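Local coordinates for protein glucose-6-phosphate dehydrogenase (Trypanosoma cruzi, PDB 5AQ1) that oxidises glucose 6-phosphate at the entry to the pentose phosphate pathway, passing the hydride to a nicotinamide cofactor and so supplying NADPH for redox balance, at residues P360-R372 with Y487-I501. Numbering follows the deposited sequence.
Sequences PFIIRAGKALEER and YAAGSCGPEEAQEFI. With BG6 (6-O-phosphono-beta-D-glucopyranose), chain F.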
ATOM      1  N   PRO B 360      18.938  -0.821  -1.245  1.00 36.16           N
ATOM      2  CA  PRO B 360      20.305  -1.236  -0.948  1.00 35.88           C
ATOM      3  C   PRO B 360      20.478  -1.717   0.494  1.00 35.70           C
ATOM      4  O   PRO B 360      19.979  -1.086   1.431  1.00 33.93           O
ATOM      5  CB  PRO B 360      21.114   0.043  -1.184  1.00 36.46           C
ATOM      6  CG  PRO B 360      20.150   1.146  -0.922  1.00 36.45           C
ATOM      7  CD  PRO B 360      18.836   0.637  -1.427  1.00 36.30           C
ATOM      8  N   PHE B 361      21.188  -2.830   0.655  1.00 35.77           N
ATOM      9  CA  PHE B 361      21.537  -3.343   1.974  1.00 35.10           C
ATOM     10  C   PHE B 361      23.019  -3.139   2.219  1.00 35.44           C
ATOM     11  O   PHE B 361      23.848  -3.727   1.527  1.00 34.69           O
ATOM     12  CB  PHE B 361      21.171  -4.819   2.086  1.00 34.13           C
ATOM     13  CG  PHE B 361      19.710  -5.047   2.289  1.00 33.91           C
ATOM     14  CD1 PHE B 361      18.849  -5.107   1.203  1.00 34.09           C
ATOM     15  CD2 PHE B 361      19.190  -5.176   3.562  1.00 33.77           C
ATOM     16  CE1 PHE B 361      17.495  -5.311   1.388  1.00 34.06           C
ATOM     17  CE2 PHE B 361      17.836  -5.378   3.754  1.00 34.18           C
ATOM     18  CZ  PHE B 361      16.987  -5.447   2.666  1.00 33.77           C
ATOM     19  N   ILE B 362      23.339  -2.299   3.201  1.00 36.14           N
ATOM     20  CA  ILE B 362      24.719  -2.006   3.561  1.00 37.77           C
ATOM     21  C   ILE B 362      25.121  -2.876   4.743  1.00 38.16           C
ATOM     22  O   ILE B 362      24.575  -2.737   5.836  1.00 39.05           O
ATOM     23  CB  ILE B 362      24.912  -0.530   3.971  1.00 39.80           C
ATOM     24  CG1 ILE B 362      24.234   0.424   2.982  1.00 40.10           C
ATOM     25  CG2 ILE B 362      26.394  -0.200   4.098  1.00 41.21           C
ATOM     26  CD1 ILE B 362      24.713   0.283   1.557  1.00 40.94           C
ATOM     27  N   ILE B 363      26.067  -3.780   4.520  1.00 39.15           N
ATOM     28  CA  ILE B 363      26.624  -4.592   5.596  1.00 39.35           C
ATOM     29  C   ILE B 363      28.018  -4.066   5.883  1.00 39.08           C
ATOM     30  O   ILE B 363      28.854  -4.020   4.979  1.00 38.88           O
ATOM     31  CB  ILE B 363      26.762  -6.081   5.205  1.00 40.21           C
ATOM     32  CG1 ILE B 363      25.493  -6.610   4.523  1.00 40.65           C
ATOM     33  CG2 ILE B 363      27.123  -6.916   6.432  1.00 39.98           C
ATOM     34  CD1 ILE B 363      24.340  -6.879   5.461  1.00 41.13           C
ATOM     35  N   ARG B 364      28.278  -3.660   7.120  1.00 38.11           N
ATOM     36  CA  ARG B 364      29.631  -3.253   7.485  1.00 40.61           C
ATOM     37  C   ARG B 364      30.101  -3.881   8.792  1.00 40.49           C
ATOM     38  O   ARG B 364      29.327  -4.077   9.730  1.00 39.88           O
ATOM     39  CB  ARG B 364      29.767  -1.727   7.513  1.00 41.56           C
ATOM     40  CG  ARG B 364      28.778  -1.015   8.409  1.00 40.92           C
ATOM     41  CD  ARG B 364      28.967   0.485   8.304  1.00 41.62           C
ATOM     42  NE  ARG B 364      28.284   1.168   9.395  1.00 41.35           N
ATOM     43  CZ  ARG B 364      28.629   2.356   9.887  1.00 41.91           C
ATOM     44  NH1 ARG B 364      29.665   3.032   9.393  1.00 42.48           N
ATOM     45  NH2 ARG B 364      27.931   2.869  10.893  1.00 42.23           N
ATOM     46  N   ALA B 365      31.388  -4.208   8.824  1.00 39.84           N
ATOM     47  CA  ALA B 365      31.990  -4.906   9.944  1.00 39.69           C
ATOM     48  C   ALA B 365      33.470  -4.571   9.994  1.00 40.14           C
ATOM     49  O   ALA B 365      34.166  -4.658   8.981  1.00 40.80           O
ATOM     50  CB  ALA B 365      31.792  -6.407   9.795  1.00 39.79           C
ATOM     51  N   GLY B 366      33.948  -4.175  11.166  1.00 40.10           N
ATOM     52  CA  GLY B 366      35.357  -3.855  11.332  1.00 41.91           C
ATOM     53  C   GLY B 366      35.853  -4.032  12.750  1.00 41.90           C
ATOM     54  O   GLY B 366      35.100  -3.858  13.708  1.00 41.39           O
ATOM     55  N   LYS B 367      37.127  -4.394  12.867  1.00 42.44           N
ATOM     56  CA  LYS B 367      37.830  -4.422  14.143  1.00 42.88           C
ATOM     57  C   LYS B 367      38.780  -3.227  14.188  1.00 44.07           C
ATOM     58  O   LYS B 367      39.037  -2.593  13.161  1.00 43.91           O
ATOM     59  CB  LYS B 367      38.590  -5.742  14.306  1.00 43.38           C
ATOM     60  CG  LYS B 367      37.684  -6.949  14.529  1.00 42.38           C
ATOM     61  CD  LYS B 367      38.476  -8.246  14.643  1.00 42.73           C
ATOM     62  CE  LYS B 367      37.571  -9.455  14.853  1.00 41.71           C
ATOM     63  NZ  LYS B 367      37.231  -9.697  16.285  1.00 40.35           N
ATOM     64  N   ALA B 368      39.285  -2.916  15.381  1.00 44.53           N
ATOM     65  CA  ALA B 368      40.153  -1.755  15.594  1.00 45.52           C
ATOM     66  C   ALA B 368      39.493  -0.442  15.159  1.00 45.07           C
ATOM     67  O   ALA B 368      40.114   0.384  14.485  1.00 45.39           O
ATOM     68  CB  ALA B 368      41.489  -1.951  14.884  1.00 46.80           C
ATOM     69  N   LEU B 369      38.238  -0.250  15.567  1.00 43.75           N
ATOM     70  CA  LEU B 369      37.488   0.966  15.251  1.00 44.28           C
ATOM     71  C   LEU B 369      37.274   1.831  16.504  1.00 45.54           C
ATOM     72  O   LEU B 369      37.753   1.487  17.582  1.00 46.74           O
ATOM     73  CB  LEU B 369      36.152   0.594  14.599  1.00 42.64           C
ATOM     74  CG  LEU B 369      36.235  -0.067  13.221  1.00 42.16           C
ATOM     75  CD1 LEU B 369      34.849  -0.498  12.773  1.00 40.67           C
ATOM     76  CD2 LEU B 369      36.856   0.866  12.191  1.00 43.18           C
ATOM     77  N   GLU B 370      36.567   2.953  16.356  1.00 46.26           N
ATOM     78  CA  GLU B 370      36.360   3.894  17.476  1.00 47.24           C
ATOM     79  C   GLU B 370      35.453   3.402  18.609  1.00 46.50           C
ATOM     80  O   GLU B 370      35.519   3.930  19.717  1.00 46.22           O
ATOM     81  CB  GLU B 370      35.880   5.290  17.019  1.00 48.21           C
ATOM     82  CG  GLU B 370      35.266   5.435  15.633  1.00 49.09           C
ATOM     83  CD  GLU B 370      34.030   4.589  15.401  1.00 48.03           C
ATOM     84  OE1 GLU B 370      32.924   5.006  15.803  1.00 48.54           O
ATOM     85  OE2 GLU B 370      34.165   3.521  14.776  1.00 48.54           O
ATOM     86  N   GLU B 371      34.601   2.419  18.340  1.00 45.49           N
ATOM     87  CA  GLU B 371      33.674   1.935  19.362  1.00 45.01           C
ATOM     88  C   GLU B 371      33.295   0.474  19.165  1.00 43.74           C
ATOM     89  O   GLU B 371      33.532  -0.111  18.109  1.00 43.20           O
ATOM     90  CB  GLU B 371      32.401   2.801  19.387  1.00 44.85           C
ATOM     91  CG  GLU B 371      31.596   2.801  18.088  1.00 44.03           C
ATOM     92  CD  GLU B 371      30.286   3.576  18.179  1.00 43.79           C
ATOM     93  OE1 GLU B 371      29.936   4.054  19.279  1.00 44.06           O
ATOM     94  OE2 GLU B 371      29.597   3.707  17.142  1.00 41.90           O
ATOM     95  N   ARG B 372      32.707  -0.101  20.206  1.00 43.47           N
ATOM     96  CA  ARG B 372      32.054  -1.393  20.110  1.00 42.54           C
ATOM     97  C   ARG B 372      30.584  -1.141  19.804  1.00 40.50           C
ATOM     98  O   ARG B 372      29.918  -0.400  20.526  1.00 39.34           O
ATOM     99  CB  ARG B 372      32.196  -2.165  21.419  1.00 44.13           C
ATOM    100  CG  ARG B 372      31.480  -3.506  21.419  1.00 44.62           C
ATOM    101  CD  ARG B 372      32.139  -4.498  22.367  1.00 45.51           C
ATOM    102  NE  ARG B 372      31.453  -5.789  22.355  1.00 44.51           N
ATOM    103  CZ  ARG B 372      30.383  -6.097  23.089  1.00 45.44           C
ATOM    104  NH1 ARG B 372      29.839  -5.213  23.923  1.00 45.06           N
ATOM    105  NH2 ARG B 372      29.849  -7.310  22.985  1.00 46.79           N
ATOM    106  N   TYR B 487      43.771   1.932   7.500  1.00 46.98           N
ATOM    107  CA  TYR B 487      43.126   2.852   8.432  1.00 46.16           C
ATOM    108  C   TYR B 487      43.749   2.682   9.813  1.00 47.50           C
ATOM    109  O   TYR B 487      44.075   1.568  10.220  1.00 47.18           O
ATOM    110  CB  TYR B 487      41.613   2.621   8.482  1.00 44.41           C
ATOM    111  CG  TYR B 487      41.178   1.293   9.067  1.00 43.10           C
ATOM    112  CD1 TYR B 487      41.203   0.130   8.301  1.00 42.62           C
ATOM    113  CD2 TYR B 487      40.713   1.205  10.378  1.00 42.30           C
ATOM    114  CE1 TYR B 487      40.794  -1.083   8.828  1.00 41.81           C
ATOM    115  CE2 TYR B 487      40.297  -0.004  10.912  1.00 41.84           C
ATOM    116  CZ  TYR B 487      40.340  -1.146  10.133  1.00 41.74           C
ATOM    117  OH  TYR B 487      39.940  -2.355  10.660  1.00 40.70           O
ATOM    118  N   ALA B 488      43.937   3.789  10.525  1.00 49.19           N
ATOM    119  CA  ALA B 488      44.561   3.735  11.842  1.00 49.85           C
ATOM    120  C   ALA B 488      43.609   3.084  12.828  1.00 49.08           C
ATOM    121  O   ALA B 488      42.410   3.371  12.822  1.00 47.39           O
ATOM    122  CB  ALA B 488      44.936   5.129  12.313  1.00 51.33           C
ATOM    123  N   ALA B 489      44.137   2.197  13.665  1.00 49.83           N
ATOM    124  CA  ALA B 489      43.344   1.600  14.734  1.00 49.28           C
ATOM    125  C   ALA B 489      42.764   2.709  15.604  1.00 49.05           C
ATOM    126  O   ALA B 489      43.439   3.700  15.889  1.00 48.74           O
ATOM    127  CB  ALA B 489      44.193   0.656  15.571  1.00 50.02           C
ATOM    128  N   GLY B 490      41.501   2.558  15.990  1.00 48.15           N
ATOM    129  CA  GLY B 490      40.810   3.575  16.774  1.00 48.50           C
ATOM    130  C   GLY B 490      40.089   4.613  15.934  1.00 48.14           C
ATOM    131  O   GLY B 490      39.222   5.319  16.445  1.00 48.87           O
ATOM    132  N   SER B 491      40.442   4.715  14.652  1.00 48.58           N
ATOM    133  CA  SER B 491      39.732   5.594  13.720  1.00 48.32           C
ATOM    134  C   SER B 491      38.384   4.982  13.328  1.00 47.29           C
ATOM    135  O   SER B 491      38.055   3.871  13.742  1.00 46.06           O
ATOM    136  CB  SER B 491      40.581   5.839  12.468  1.00 48.73           C
ATOM    137  OG  SER B 491      40.640   4.681  11.651  1.00 48.93           O
ATOM    138  N   CYS B 492      37.618   5.705  12.517  1.00 48.00           N
ATOM    139  CA  CYS B 492      36.319   5.228  12.042  1.00 48.43           C
ATOM    140  C   CYS B 492      36.427   4.312  10.815  1.00 48.46           C
ATOM    141  O   CYS B 492      35.407   3.850  10.298  1.00 46.47           O
ATOM    142  CB  CYS B 492      35.407   6.418  11.715  1.00 49.89           C
ATOM    143  SG  CYS B 492      35.091   7.525  13.111  1.00 53.03           S
ATOM    144  N   GLY B 493      37.650   4.043  10.357  1.00 49.66           N
ATOM    145  CA  GLY B 493      37.876   3.230   9.164  1.00 50.50           C
ATOM    146  C   GLY B 493      38.366   4.081   8.010  1.00 52.50           C
ATOM    147  O   GLY B 493      38.568   5.285   8.173  1.00 52.91           O
ATOM    148  N   PRO B 494      38.557   3.467   6.829  1.00 54.90           N
ATOM    149  CA  PRO B 494      39.001   4.240   5.666  1.00 57.03           C
ATOM    150  C   PRO B 494      37.952   5.270   5.235  1.00 58.18           C
ATOM    151  O   PRO B 494      36.753   5.002   5.323  1.00 57.56           O
ATOM    152  CB  PRO B 494      39.214   3.179   4.573  1.00 56.13           C
ATOM    153  CG  PRO B 494      39.024   1.847   5.224  1.00 55.52           C
ATOM    154  CD  PRO B 494      38.250   2.068   6.485  1.00 54.49           C
ATOM    155  N   GLU B 495      38.403   6.437   4.782  1.00 61.96           N
ATOM    156  CA  GLU B 495      37.489   7.526   4.409  1.00 64.27           C
ATOM    157  C   GLU B 495      36.539   7.145   3.276  1.00 60.45           C
ATOM    158  O   GLU B 495      35.366   7.523   3.289  1.00 59.12           O
ATOM    159  CB  GLU B 495      38.269   8.791   4.026  1.00 68.40           C
ATOM    160  CG  GLU B 495      38.836   9.542   5.225  1.00 72.35           C
ATOM    161  CD  GLU B 495      39.453  10.880   4.853  1.00 77.03           C
ATOM    162  OE1 GLU B 495      38.848  11.622   4.046  1.00 80.58           O
ATOM    163  OE2 GLU B 495      40.547  11.192   5.370  1.00 76.47           O
ATOM    164  N   GLU B 496      37.040   6.377   2.314  1.00 59.10           N
ATOM    165  CA  GLU B 496      36.239   6.013   1.141  1.00 59.65           C
ATOM    166  C   GLU B 496      35.154   4.973   1.454  1.00 55.93           C
ATOM    167  O   GLU B 496      34.283   4.725   0.623  1.00 56.04           O
ATOM    168  CB  GLU B 496      37.109   5.597  -0.067  1.00 61.10           C
ATOM    169  CG  GLU B 496      38.341   4.749   0.213  1.00 63.42           C
ATOM    170  CD  GLU B 496      39.578   5.561   0.584  1.00 66.23           C
ATOM    171  OE1 GLU B 496      40.296   6.042  -0.324  1.00 64.92           O
ATOM    172  OE2 GLU B 496      39.834   5.716   1.796  1.00 63.93           O
ATOM    173  N   ALA B 497      35.200   4.384   2.647  1.00 54.04           N
ATOM    174  CA  ALA B 497      34.085   3.584   3.147  1.00 52.13           C
ATOM    175  C   ALA B 497      32.856   4.457   3.379  1.00 53.46           C
ATOM    176  O   ALA B 497      31.745   4.068   3.033  1.00 54.71           O
ATOM    177  CB  ALA B 497      34.472   2.868   4.428  1.00 51.80           C
ATOM    178  N   GLN B 498      33.053   5.639   3.957  1.00 57.64           N
ATOM    179  CA  GLN B 498      31.943   6.572   4.188  1.00 61.06           C
ATOM    180  C   GLN B 498      31.357   7.107   2.889  1.00 56.91           C
ATOM    181  O   GLN B 498      30.144   7.267   2.774  1.00 54.53           O
ATOM    182  CB  GLN B 498      32.380   7.746   5.076  1.00 68.44           C
ATOM    183  CG  GLN B 498      32.642   7.368   6.528  1.00 74.59           C
ATOM    184  CD  GLN B 498      31.434   6.733   7.206  1.00 77.35           C
ATOM    185  OE1 GLN B 498      30.284   7.016   6.854  1.00 76.07           O
ATOM    186  NE2 GLN B 498      31.692   5.866   8.183  1.00 77.65           N
ATOM    187  N   GLU B 499      32.219   7.388   1.918  1.00 56.44           N
ATOM    188  CA  GLU B 499      31.764   7.849   0.612  1.00 55.65           C
ATOM    189  C   GLU B 499      30.996   6.741  -0.109  1.00 51.62           C
ATOM    190  O   GLU B 499      29.975   7.002  -0.741  1.00 50.18           O
ATOM    191  CB  GLU B 499      32.948   8.335  -0.233  1.00 58.94           C
ATOM    192  CG  GLU B 499      32.580   8.887  -1.608  1.00 61.95           C
ATOM    193  CD  GLU B 499      31.506   9.965  -1.570  1.00 63.56           C
ATOM    194  OE1 GLU B 499      31.416  10.710  -0.566  1.00 66.20           O
ATOM    195  OE2 GLU B 499      30.748  10.072  -2.557  1.00 62.18           O
ATOM    196  N   PHE B 500      31.483   5.508   0.003  1.00 49.05           N
ATOM    197  CA  PHE B 500      30.784   4.352  -0.560  1.00 47.56           C
ATOM    198  C   PHE B 500      29.393   4.185   0.055  1.00 44.73           C
ATOM    199  O   PHE B 500      28.432   3.896  -0.655  1.00 42.03           O
ATOM    200  CB  PHE B 500      31.602   3.073  -0.365  1.00 47.60           C
ATOM    201  CG  PHE B 500      30.910   1.832  -0.853  1.00 47.93           C
ATOM    202  CD1 PHE B 500      30.794   1.577  -2.210  1.00 49.27           C
ATOM    203  CD2 PHE B 500      30.370   0.920   0.047  1.00 47.47           C
ATOM    204  CE1 PHE B 500      30.152   0.433  -2.666  1.00 49.84           C
ATOM    205  CE2 PHE B 500      29.730  -0.224  -0.401  1.00 48.02           C
ATOM    206  CZ  PHE B 500      29.621  -0.469  -1.759  1.00 49.49           C
ATOM    207  N   ILE B 501      29.297   4.364   1.371  1.00 43.40           N
ATOM    208  CA  ILE B 501      28.017   4.275   2.071  1.00 42.25           C
ATOM    209  C   ILE B 501      27.060   5.364   1.588  1.00 43.82           C
ATOM    210  O   ILE B 501      25.881   5.095   1.349  1.00 43.55           O
ATOM    211  CB  ILE B 501      28.198   4.358   3.607  1.00 41.50           C
ATOM    212  CG1 ILE B 501      28.854   3.074   4.122  1.00 42.18           C
ATOM    213  CG2 ILE B 501      26.859   4.560   4.310  1.00 39.72           C
ATOM    214  CD1 ILE B 501      29.383   3.163   5.540  1.00 43.36           C
TER
HETATM  215  C1  BG6 F 550      33.085 -14.298  17.120  1.00 30.92           C
HETATM  216  C2  BG6 F 550      34.142 -13.846  16.115  1.00 29.76           C
HETATM  217  O1  BG6 F 550      32.182 -15.228  16.508  1.00 31.30           O
HETATM  218  O5  BG6 F 550      32.346 -13.164  17.583  1.00 31.60           O
HETATM  219  C3  BG6 F 550      35.049 -12.812  16.762  1.00 30.10           C
HETATM  220  O2  BG6 F 550      34.913 -14.964  15.662  1.00 29.50           O
HETATM  221  C4  BG6 F 550      34.190 -11.662  17.262  1.00 31.47           C
HETATM  222  O3  BG6 F 550      36.030 -12.321  15.843  1.00 29.87           O
HETATM  223  C5  BG6 F 550      33.157 -12.191  18.248  1.00 32.13           C
HETATM  224  O4  BG6 F 550      35.022 -10.676  17.874  1.00 32.49           O
HETATM  225  C6  BG6 F 550      32.289 -11.064  18.803  1.00 32.94           C
HETATM  226  O6  BG6 F 550      31.209 -11.594  19.573  1.00 33.63           O
HETATM  227  P   BG6 F 550      30.362 -10.628  20.540  1.00 34.65           P
HETATM  228  O1P BG6 F 550      29.885  -9.507  19.645  1.00 37.93           O
HETATM  229  O2P BG6 F 550      29.240 -11.491  21.046  1.00 37.03           O
HETATM  230  O3P BG6 F 550      31.365 -10.214  21.590  1.00 38.15           O
HETATM  231  O   HOH W   1      33.377   3.163  12.056  1.00 33.43           O
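The Y487 ring meets the loop after strand 361-366 along its edge, where the carbonyl oxygens of K367 and A368 lie near the ring plane, while L369 CD2 approaches obliquely. Y487 OH donates to K367 O at 2.7 Å; the C=O...O angle is 154°, with the hydroxyl tilted somewhat out of the carbonyl plane. The same hydroxyl is hydrogen-bonded to T343. Q498 NE2 lies at the edge of the R364 guanidinium, 3.7 Å from R364 NH1, a van der Waals approach with the amide and guanidinium planes 85° apart. I501 CD1 comes obliquely to the same guanidinium, and R364 NE bonds to T246 of strand 240-248.

One backbone bond joins the loops: G490 N to A368 O, 3.0 Å, the donor well above the carbonyl plane. G490 is the third residue of a type II turn, A488 to S491, whose positive phi suits glycine. Beside this bond the A368 and A489 methyls touch, CB to CB 3.8 Å. L369 CD2 lies 3.8 Å from Y487 CE2 and also packs against the C492-G493 backbone, while a water donates to both E370 OE2 and C492 O. Farther along, I362 CG2 rests 4.1 Å from I501 CG1, with the strand and helix axes 10.9 Å apart and nearly antiparallel.

CB of K367 points away from 487-501, and a bend at the last side-chain torsion (chi4 -86°) brings K367 NZ to O3 and O4 of glucose 6-phosphate, 2.9 Å each; NZ also forms a salt bridge with E249. The arrangement thus joins the C-terminal strand, turn and helix to the substrate-binding loop of the glucose-6-phosphate dehydrogenase C-terminal domain, at its large mixed beta-sheet.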